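Local structure of COG1633: Uncharacterized conserved protein (Magnetospirillum magnetotacticum, 2OH3) at residues 23-26 with 27-31; 37-40 with 41-45; 93-96 with 97-101; 138-141 with 142-146. The protein is not functionally characterised but binds zinc in a four-helix bundle and is probably a metal-binding protein of the rubrerythrin family, in the ferritin clan. All coordinates share one frame; numbering follows the deposited sequence.

Interaction 1 (23-26 with 27-31); sequences RYVE and LADMM
Val25 and Asp29 stand side by side one helical turn apart, pointing the same way, with Val25 CG1 3.9 Å from Asp29 OD2. Asp29 CG lies anti to its carbonyl carbon (chi1 -78°), which folds the carboxylate back over the preceding turn, while OD1 is taken by a salt bridge from Arg44. On another side of the helix, Leu27 CD1 approaches the Tyr24 ring obliquely, 4.3 Å from Tyr24 CD1. Underneath run the backbone bonds of the alpha-helix, such as Ala28 N to Tyr24 O at 2.8 Å. This is helix 6-33 of a ferritin-like four-helix bundle, and its inward side carries Tyr24, whose OH bonds to the zinc ligand Glu105, and Leu27, packed against Phe43 and Ala97. The outer shell is ionic. Arg23 NE gives a 3.0 Å salt bridge to Glu26 OE1, which lies in the guanidinium plane although the donor sits above the carboxylate plane. Arg23 NH2 adds weak bonds to both carboxylate oxygens, and Glu19 holds Arg23 NH1 from the turn before. Ser71 of the second subunit bonds to Glu26 OE1, bringing this ion pair into the dimer interface.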
# COMPACT_ATOMS: atom_id res chain seq x y z
N ARG A 23 -7.32 6.58 1.81
CA ARG A 23 -6.87 6.24 3.16
C ARG A 23 -7.69 6.95 4.24
O ARG A 23 -7.98 6.39 5.30
CB ARG A 23 -5.42 6.60 3.36
CG ARG A 23 -4.38 5.84 2.50
CD ARG A 23 -4.15 4.42 2.92
NE ARG A 23 -5.29 3.57 2.66
CZ ARG A 23 -5.80 3.25 1.47
NH1 ARG A 23 -5.28 3.68 0.34
NH2 ARG A 23 -6.86 2.47 1.42
N TYR A 24 -7.95 8.23 3.99
CA TYR A 24 -8.87 9.01 4.84
C TYR A 24 -10.32 8.55 4.88
O TYR A 24 -10.90 8.60 5.94
CB TYR A 24 -8.79 10.47 4.49
CG TYR A 24 -7.58 11.18 5.09
CD1 TYR A 24 -7.43 11.26 6.46
CD2 TYR A 24 -6.65 11.82 4.29
CE1 TYR A 24 -6.35 11.90 7.03
CE2 TYR A 24 -5.59 12.52 4.85
CZ TYR A 24 -5.44 12.51 6.23
OH TYR A 24 -4.41 13.17 6.85
N VAL A 25 -10.92 8.14 3.75
CA VAL A 25 -12.25 7.57 3.79
C VAL A 25 -12.26 6.37 4.69
O VAL A 25 -13.15 6.20 5.52
CB VAL A 25 -12.75 7.20 2.40
CG1 VAL A 25 -13.99 6.34 2.48
CG2 VAL A 25 -13.06 8.47 1.60
N GLU A 26 -11.25 5.54 4.53
CA GLU A 26 -11.06 4.32 5.32
C GLU A 26 -10.96 4.62 6.81
O GLU A 26 -11.65 4.01 7.62
CB GLU A 26 -9.83 3.61 4.73
CG GLU A 26 -9.44 2.35 5.30
CD GLU A 26 -8.35 1.68 4.43
OE1 GLU A 26 -7.17 2.10 4.54
OE2 GLU A 26 -8.67 0.78 3.62
N LEU A 27 -10.13 5.59 7.17
CA LEU A 27 -10.02 6.00 8.56
C LEU A 27 -11.32 6.64 9.09
O LEU A 27 -11.71 6.38 10.24
CB LEU A 27 -8.83 6.96 8.78
CG LEU A 27 -7.39 6.47 8.55
CD1 LEU A 27 -6.47 7.66 8.61
CD2 LEU A 27 -6.98 5.41 9.56
N ALA A 28 -11.99 7.45 8.26
CA ALA A 28 -13.28 8.03 8.64
C ALA A 28 -14.27 6.92 8.99
O ALA A 28 -14.94 6.96 10.00
CB ALA A 28 -13.83 8.87 7.48
N ASP A 29 -14.33 5.92 8.12
CA ASP A 29 -15.25 4.81 8.27
C ASP A 29 -15.02 4.09 9.58
O ASP A 29 -15.98 3.68 10.25
CB ASP A 29 -15.11 3.81 7.11
CG ASP A 29 -15.80 4.29 5.84
OD1 ASP A 29 -16.52 5.30 5.86
OD2 ASP A 29 -15.62 3.66 4.80
N MSE A 30 -13.75 3.90 9.92
CA MSE A 30 -13.42 3.22 11.15
C MSE A 30 -13.73 4.04 12.38
O MSE A 30 -14.19 3.49 13.39
CB MSE A 30 -11.96 2.83 11.18
CG MSE A 30 -11.75 1.47 10.64
SE MSE A 30 -10.06 0.91 11.24
CE MSE A 30 -9.17 2.13 10.12
N MSE A 31 -13.49 5.35 12.30
CA MSE A 31 -13.82 6.22 13.42
C MSE A 31 -15.34 6.20 13.67
O MSE A 31 -15.79 6.03 14.80
CB MSE A 31 -13.34 7.65 13.16
CG MSE A 31 -11.80 7.83 13.17
SE MSE A 31 -10.92 7.18 14.75
CE MSE A 31 -10.32 5.58 14.09

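Interaction 2 (37-40 with 41-45)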
# COMPACT_ATOMS: atom_id res chain seq x y z
N LEU A 37 -17.06 10.33 16.50
CA LEU A 37 -17.63 11.13 15.44
C LEU A 37 -16.82 12.38 15.13
O LEU A 37 -16.82 12.85 13.99
CB LEU A 37 -19.08 11.49 15.76
CG LEU A 37 -20.00 10.30 16.06
CD1 LEU A 37 -21.40 10.76 16.21
CD2 LEU A 37 -19.88 9.21 15.01
N ASP A 38 -16.14 12.92 16.13
CA ASP A 38 -15.33 14.12 15.89
C ASP A 38 -14.14 13.78 15.00
O ASP A 38 -13.92 14.45 14.00
CB ASP A 38 -14.91 14.85 17.18
CG ASP A 38 -14.32 13.92 18.26
OD1 ASP A 38 -14.34 12.67 18.13
OD2 ASP A 38 -13.88 14.46 19.29
N THR A 39 -13.40 12.73 15.35
CA THR A 39 -12.25 12.28 14.58
C THR A 39 -12.69 11.81 13.17
O THR A 39 -12.00 12.06 12.18
CB THR A 39 -11.45 11.16 15.33
OG1 THR A 39 -11.27 11.53 16.70
CG2 THR A 39 -10.07 10.94 14.74
N ALA A 40 -13.82 11.11 13.08
CA ALA A 40 -14.32 10.70 11.76
C ALA A 40 -14.46 11.90 10.87
O ALA A 40 -14.06 11.84 9.72
CB ALA A 40 -15.64 10.01 11.89
N THR A 41 -15.04 12.98 11.41
CA THR A 41 -15.22 14.24 10.68
C THR A 41 -13.91 14.95 10.28
O THR A 41 -13.83 15.49 9.17
CB THR A 41 -16.20 15.17 11.43
OG1 THR A 41 -17.39 14.44 11.74
CG2 THR A 41 -16.58 16.35 10.58
N VAL A 42 -12.87 14.91 11.13
CA VAL A 42 -11.57 15.42 10.73
C VAL A 42 -11.11 14.70 9.45
O VAL A 42 -10.60 15.32 8.50
CB VAL A 42 -10.48 15.18 11.86
CG1 VAL A 42 -9.08 15.35 11.33
CG2 VAL A 42 -10.70 16.11 13.05
N PHE A 43 -11.28 13.38 9.43
CA PHE A 43 -10.91 12.56 8.26
C PHE A 43 -11.84 12.71 7.03
O PHE A 43 -11.39 12.58 5.88
CB PHE A 43 -10.85 11.09 8.66
CG PHE A 43 -9.81 10.77 9.72
CD1 PHE A 43 -8.64 11.47 9.81
CD2 PHE A 43 -10.02 9.71 10.61
CE1 PHE A 43 -7.72 11.16 10.76
CE2 PHE A 43 -9.09 9.43 11.59
CZ PHE A 43 -7.97 10.13 11.66
N ARG A 44 -13.11 13.00 7.26
CA ARG A 44 -13.95 13.34 6.11
C ARG A 44 -13.49 14.64 5.46
O ARG A 44 -13.48 14.76 4.23
CB ARG A 44 -15.42 13.42 6.47
CG ARG A 44 -15.98 12.16 6.97
CD ARG A 44 -16.26 11.14 5.89
NE ARG A 44 -16.89 10.03 6.58
CZ ARG A 44 -16.81 8.75 6.25
NH1 ARG A 44 -16.13 8.36 5.16
NH2 ARG A 44 -17.42 7.87 7.05
N ASP A 45 -13.08 15.60 6.28
CA ASP A 45 -12.66 16.91 5.81
C ASP A 45 -11.42 16.75 4.93
O ASP A 45 -11.33 17.28 3.82
CB ASP A 45 -12.38 17.78 7.03
CG ASP A 45 -12.07 19.24 6.70
OD1 ASP A 45 -12.75 19.87 5.84
OD2 ASP A 45 -11.14 19.78 7.34
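Thr41 OG1 turns back on its own helix and bonds to Leu37 O at 2.8 Å. That carbonyl also accepts from Thr41 N at 3.1 Å, so one oxygen is gripped twice by the same residue, the hydroxyl approaching nearly along the C=O axis and the amide from above the carbonyl plane. Thr41 reaches it because OG1 is anti to the carbonyl carbon (chi1 -51°), beside the backbone N. The other bonds are those of the regular alpha-helix: Val42 N to Asp38 O, Phe43 N to Thr39 O and Arg44 N to Ala40 O. Asp38 OD1 accepts a weak bond from Thr39 N.

All this lies in the first turns of helix 37-61, the second helix of the ferritin-like four-helix bundle.

The apolar contact belongs to Thr39 and Phe43, which lie alongside each other and point the same way. Thr39 CG2 meets the far end of the ring, 3.6 Å from Phe43 CE2 and 3.8 Å from Phe43 CZ, and Thr39 O lies over one ring face, 3.5 Å from Phe43 CG. Beyond them the ring packs on Leu27 and Met31 of helix 6-33 and on Ala97 and Leu98 of helix 94-118. Cutting the ring back to an alanine methyl is likely to open a gap among these three helices and deprive the Thr39 methyl of its aromatic neighbour.

Charge enters through Arg44. Its CG rests 3.4 Å from Ala40 O, and beyond it the chain bends at chi2 (-77°) on its way to Asp29.

Interaction 3 (93-96 with 97-101)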
# COMPACT_ATOMS: atom_id res chain seq x y z
N THR A 93 -8.49 3.15 17.38
CA THR A 93 -8.47 4.17 18.39
C THR A 93 -8.07 5.50 17.78
O THR A 93 -7.14 5.55 16.99
CB THR A 93 -7.49 3.87 19.54
OG1 THR A 93 -6.16 4.16 19.11
CG2 THR A 93 -7.54 2.45 19.94
N PRO A 94 -8.76 6.60 18.14
CA PRO A 94 -8.42 7.90 17.56
C PRO A 94 -6.97 8.32 17.66
O PRO A 94 -6.43 8.84 16.70
CB PRO A 94 -9.31 8.88 18.33
CG PRO A 94 -10.43 8.11 18.75
CD PRO A 94 -9.91 6.72 19.06
N TYR A 95 -6.32 8.08 18.79
CA TYR A 95 -4.93 8.46 18.95
C TYR A 95 -4.04 7.82 17.84
O TYR A 95 -3.19 8.49 17.23
CB TYR A 95 -4.41 8.09 20.33
CG TYR A 95 -2.95 8.44 20.55
CD1 TYR A 95 -2.54 9.78 20.59
CD2 TYR A 95 -1.99 7.45 20.73
CE1 TYR A 95 -1.20 10.12 20.78
CE2 TYR A 95 -0.65 7.78 20.92
CZ TYR A 95 -0.27 9.11 20.95
OH TYR A 95 1.05 9.44 21.13
N HIS A 96 -4.26 6.53 17.59
CA HIS A 96 -3.44 5.81 16.62
C HIS A 96 -3.75 6.14 15.16
O HIS A 96 -2.85 6.19 14.32
CB HIS A 96 -3.54 4.30 16.86
CG HIS A 96 -2.84 3.85 18.11
ND1 HIS A 96 -3.37 2.89 18.95
CD2 HIS A 96 -1.66 4.21 18.65
CE1 HIS A 96 -2.53 2.69 19.95
NE2 HIS A 96 -1.49 3.48 19.79
N ALA A 97 -5.01 6.42 14.84
CA ALA A 97 -5.39 6.79 13.49
C ALA A 97 -4.83 8.17 13.13
O ALA A 97 -4.28 8.38 12.02
CB ALA A 97 -6.91 6.72 13.33
N LEU A 98 -4.94 9.11 14.07
CA LEU A 98 -4.46 10.45 13.85
C LEU A 98 -2.96 10.48 13.65
O LEU A 98 -2.46 11.25 12.83
CB LEU A 98 -4.81 11.35 15.03
CG LEU A 98 -6.20 11.87 15.30
CD1 LEU A 98 -6.29 12.42 16.75
CD2 LEU A 98 -6.58 12.95 14.30
N ARG A 99 -2.22 9.73 14.46
CA ARG A 99 -0.77 9.66 14.33
C ARG A 99 -0.35 9.02 13.02
O ARG A 99 0.64 9.41 12.45
CB ARG A 99 -0.17 8.90 15.49
CG ARG A 99 -0.10 9.79 16.76
CD ARG A 99 0.88 9.33 17.84
NE ARG A 99 2.30 9.42 17.49
CZ ARG A 99 2.99 10.55 17.27
NH1 ARG A 99 2.43 11.77 17.31
NH2 ARG A 99 4.28 10.46 16.99
N TYR A 100 -1.08 7.99 12.59
CA TYR A 100 -0.83 7.31 11.31
C TYR A 100 -1.05 8.32 10.18
O TYR A 100 -0.25 8.46 9.21
CB TYR A 100 -1.81 6.12 11.18
CG TYR A 100 -1.76 5.41 9.83
CD1 TYR A 100 -0.57 4.90 9.34
CD2 TYR A 100 -2.90 5.26 9.05
CE1 TYR A 100 -0.50 4.27 8.12
CE2 TYR A 100 -2.84 4.62 7.82
CZ TYR A 100 -1.63 4.13 7.37
OH TYR A 100 -1.53 3.48 6.17
N ALA A 101 -2.15 9.03 10.28
CA ALA A 101 -2.48 10.03 9.24
C ALA A 101 -1.41 11.11 9.20
O ALA A 101 -0.89 11.46 8.16
CB ALA A 101 -3.86 10.66 9.50
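With CG anti to the backbone N (chi1 179°), Tyr95 stands its ring out from the helix alongside Arg99, one turn on. Arg99 leaves with CG anti to its carbonyl carbon (chi1 -78°) and stays extended to CD, which lays its methylenes against the tyrosine. Arg99 CG lies over one face of the ring, offset toward the rim, while Arg99 CD comes 3.3 Å from both Tyr95 CZ and Tyr95 OH. The two side chains point the same way, ring and guanidinium planes 21° apart, but it is the methylenes that do the touching: Arg99 NE stays 3.8 Å from Tyr95 OH.

Backbone bonds hold this pair in step, among them Arg99 N to Tyr95 O at 3.2 Å. Ahead of them the helix is capped. Thr93 occupies the N-cap, and its OG1 accepts a weak 3.4 Å bond from His96 N; Pro94, with no amide hydrogen to offer, fills the first helical position. Leu98 leans back over the same turn, its CG 3.3 Å from Pro94 O.

In the bundle, this first part of helix 94-118 faces three others. Leu98 reaches Thr39 and Phe43 of helix 37-61 as well as Leu142 and Ile146 of helix 122-148; Ala97 packs on Leu27 and Met31 of helix 6-33; and Tyr95 and Arg99 both pack on Ile146.

Interaction 4 (138-141 with 142-146). With ZN (zinc ion), chain B.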
# COMPACT_ATOMS: atom_id res chain seq x y z
N HIS A 138 -1.63 21.02 7.44
CA HIS A 138 -2.36 19.79 7.85
C HIS A 138 -1.70 19.10 9.01
O HIS A 138 -2.37 18.61 9.92
CB HIS A 138 -2.48 18.82 6.71
CG HIS A 138 -3.26 19.36 5.56
ND1 HIS A 138 -3.37 18.70 4.36
CD2 HIS A 138 -3.97 20.51 5.43
CE1 HIS A 138 -4.10 19.43 3.53
NE2 HIS A 138 -4.49 20.52 4.16
N VAL A 139 -0.37 19.08 8.99
CA VAL A 139 0.39 18.46 10.05
C VAL A 139 0.12 19.22 11.33
O VAL A 139 -0.20 18.62 12.34
CB VAL A 139 1.90 18.44 9.72
CG1 VAL A 139 2.71 17.91 10.88
CG2 VAL A 139 2.13 17.58 8.48
N VAL A 140 0.21 20.55 11.28
CA VAL A 140 -0.04 21.37 12.45
C VAL A 140 -1.45 21.14 13.01
O VAL A 140 -1.62 21.02 14.21
CB VAL A 140 0.15 22.87 12.12
CG1 VAL A 140 -0.37 23.76 13.26
CG2 VAL A 140 1.65 23.15 11.84
N ALA A 141 -2.46 21.07 12.14
CA ALA A 141 -3.84 20.78 12.56
C ALA A 141 -3.98 19.41 13.25
O ALA A 141 -4.64 19.29 14.29
CB ALA A 141 -4.76 20.87 11.37
N LEU A 142 -3.38 18.38 12.68
CA LEU A 142 -3.37 17.04 13.29
C LEU A 142 -2.62 17.02 14.64
O LEU A 142 -3.05 16.33 15.55
CB LEU A 142 -2.80 15.99 12.34
CG LEU A 142 -3.64 15.68 11.09
CD1 LEU A 142 -2.88 14.91 10.11
CD2 LEU A 142 -4.92 14.93 11.42
N ASP A 143 -1.54 17.79 14.76
CA ASP A 143 -0.84 17.97 16.05
C ASP A 143 -1.74 18.52 17.15
O ASP A 143 -1.65 18.10 18.29
CB ASP A 143 0.35 18.93 15.92
CG ASP A 143 1.56 18.32 15.23
OD1 ASP A 143 1.67 17.09 15.17
OD2 ASP A 143 2.44 19.10 14.78
N LYS A 144 -2.57 19.50 16.79
CA LYS A 144 -3.53 20.10 17.73
C LYS A 144 -4.58 19.08 18.17
O LYS A 144 -5.00 19.07 19.32
CB LYS A 144 -4.21 21.33 17.09
CG LYS A 144 -3.30 22.55 17.02
CD LYS A 144 -3.81 23.62 16.06
CE LYS A 144 -3.06 24.95 16.24
NZ LYS A 144 -3.51 26.00 15.25
N TRP A 145 -4.97 18.21 17.25
CA TRP A 145 -5.91 17.14 17.57
C TRP A 145 -5.30 16.10 18.48
O TRP A 145 -5.91 15.70 19.47
CB TRP A 145 -6.47 16.51 16.29
CG TRP A 145 -7.67 17.23 15.90
CD1 TRP A 145 -7.76 18.28 15.02
CD2 TRP A 145 -8.98 17.03 16.44
NE1 TRP A 145 -9.06 18.74 14.98
CE2 TRP A 145 -9.83 17.99 15.84
CE3 TRP A 145 -9.53 16.11 17.34
CZ2 TRP A 145 -11.21 18.06 16.13
CZ3 TRP A 145 -10.90 16.18 17.64
CH2 TRP A 145 -11.72 17.14 17.03
N ILE A 146 -4.09 15.68 18.14
CA ILE A 146 -3.39 14.67 18.90
C ILE A 146 -3.24 15.17 20.34
O ILE A 146 -3.51 14.43 21.28
CB ILE A 146 -2.05 14.31 18.19
CG1 ILE A 146 -2.32 13.47 16.95
CG2 ILE A 146 -1.11 13.52 19.09
CD1 ILE A 146 -1.24 13.50 15.94
ZN ZN B . -2.45 16.99 3.67
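Val139 and Asp143 lie side by side and point the same way, Val139 CG1 standing 4.1 Å from Asp143 OD2. Asp143 has CG anti to its carbonyl carbon (chi1 -75°), laying the carboxylate back over the previous turn, with CG 3.4 Å from Val139 O. Val140 and Lys144 form a similar pair: the extended lysine chain runs past the valine, whose CG1 is 4.2 Å from Lys144 CE. At Trp145 the indole turns its edge to the helix, and Ala141 O sits in the ring plane, 3.4 Å from Trp145 CD1. Leu142 CG rests 3.4 Å from His138 O, the carbonyl that accepts from Leu142 N.

His138 points elsewhere, into the bundle. Its ND1 binds the zinc ion at 2.1 Å, with Glu105 and Glu135 as the other protein ligands of the site. Glu134 accepts from NE2, so that the ring is held at both nitrogens, while Phe49 meets it edge-to-face.

Asp143 OD1 makes a salt bridge with Arg102 of helix 94-118; truncation to an alanine is likely to cost that arginine its carboxylate mate and remove an ionic tie between the two helices. The chemistry thus divides round helix 122-148: metal coordination and a second-shell carboxylate toward the core, consistent with a metal centre of rubrerythrin type, and an ion pair with an adjacent helix at Asp143.

Overall arrangement
Every contact is local, made within one helix, so none closes a long loop; they follow in series without nesting or crossing. Interaction 1 belongs to helix 6-33, and interaction 2 opens helix 37-61 just after it, their centres about 8 Å apart, with Asp29 OD1 bridged to Arg44 NH2 at 3.0 Å. After a long connection interaction 3 starts helix 94-118 and packs on both earlier contacts, through Met31 and Ala97 and through Thr39 and Pro94. Interaction 4, on helix 122-148, lies against interaction 3 at Ile146 and against interaction 2 where Val42 meets Trp145. Interactions 1 and 4 are farthest apart, about 17 Å between centres, yet Tyr24 still touches Leu142.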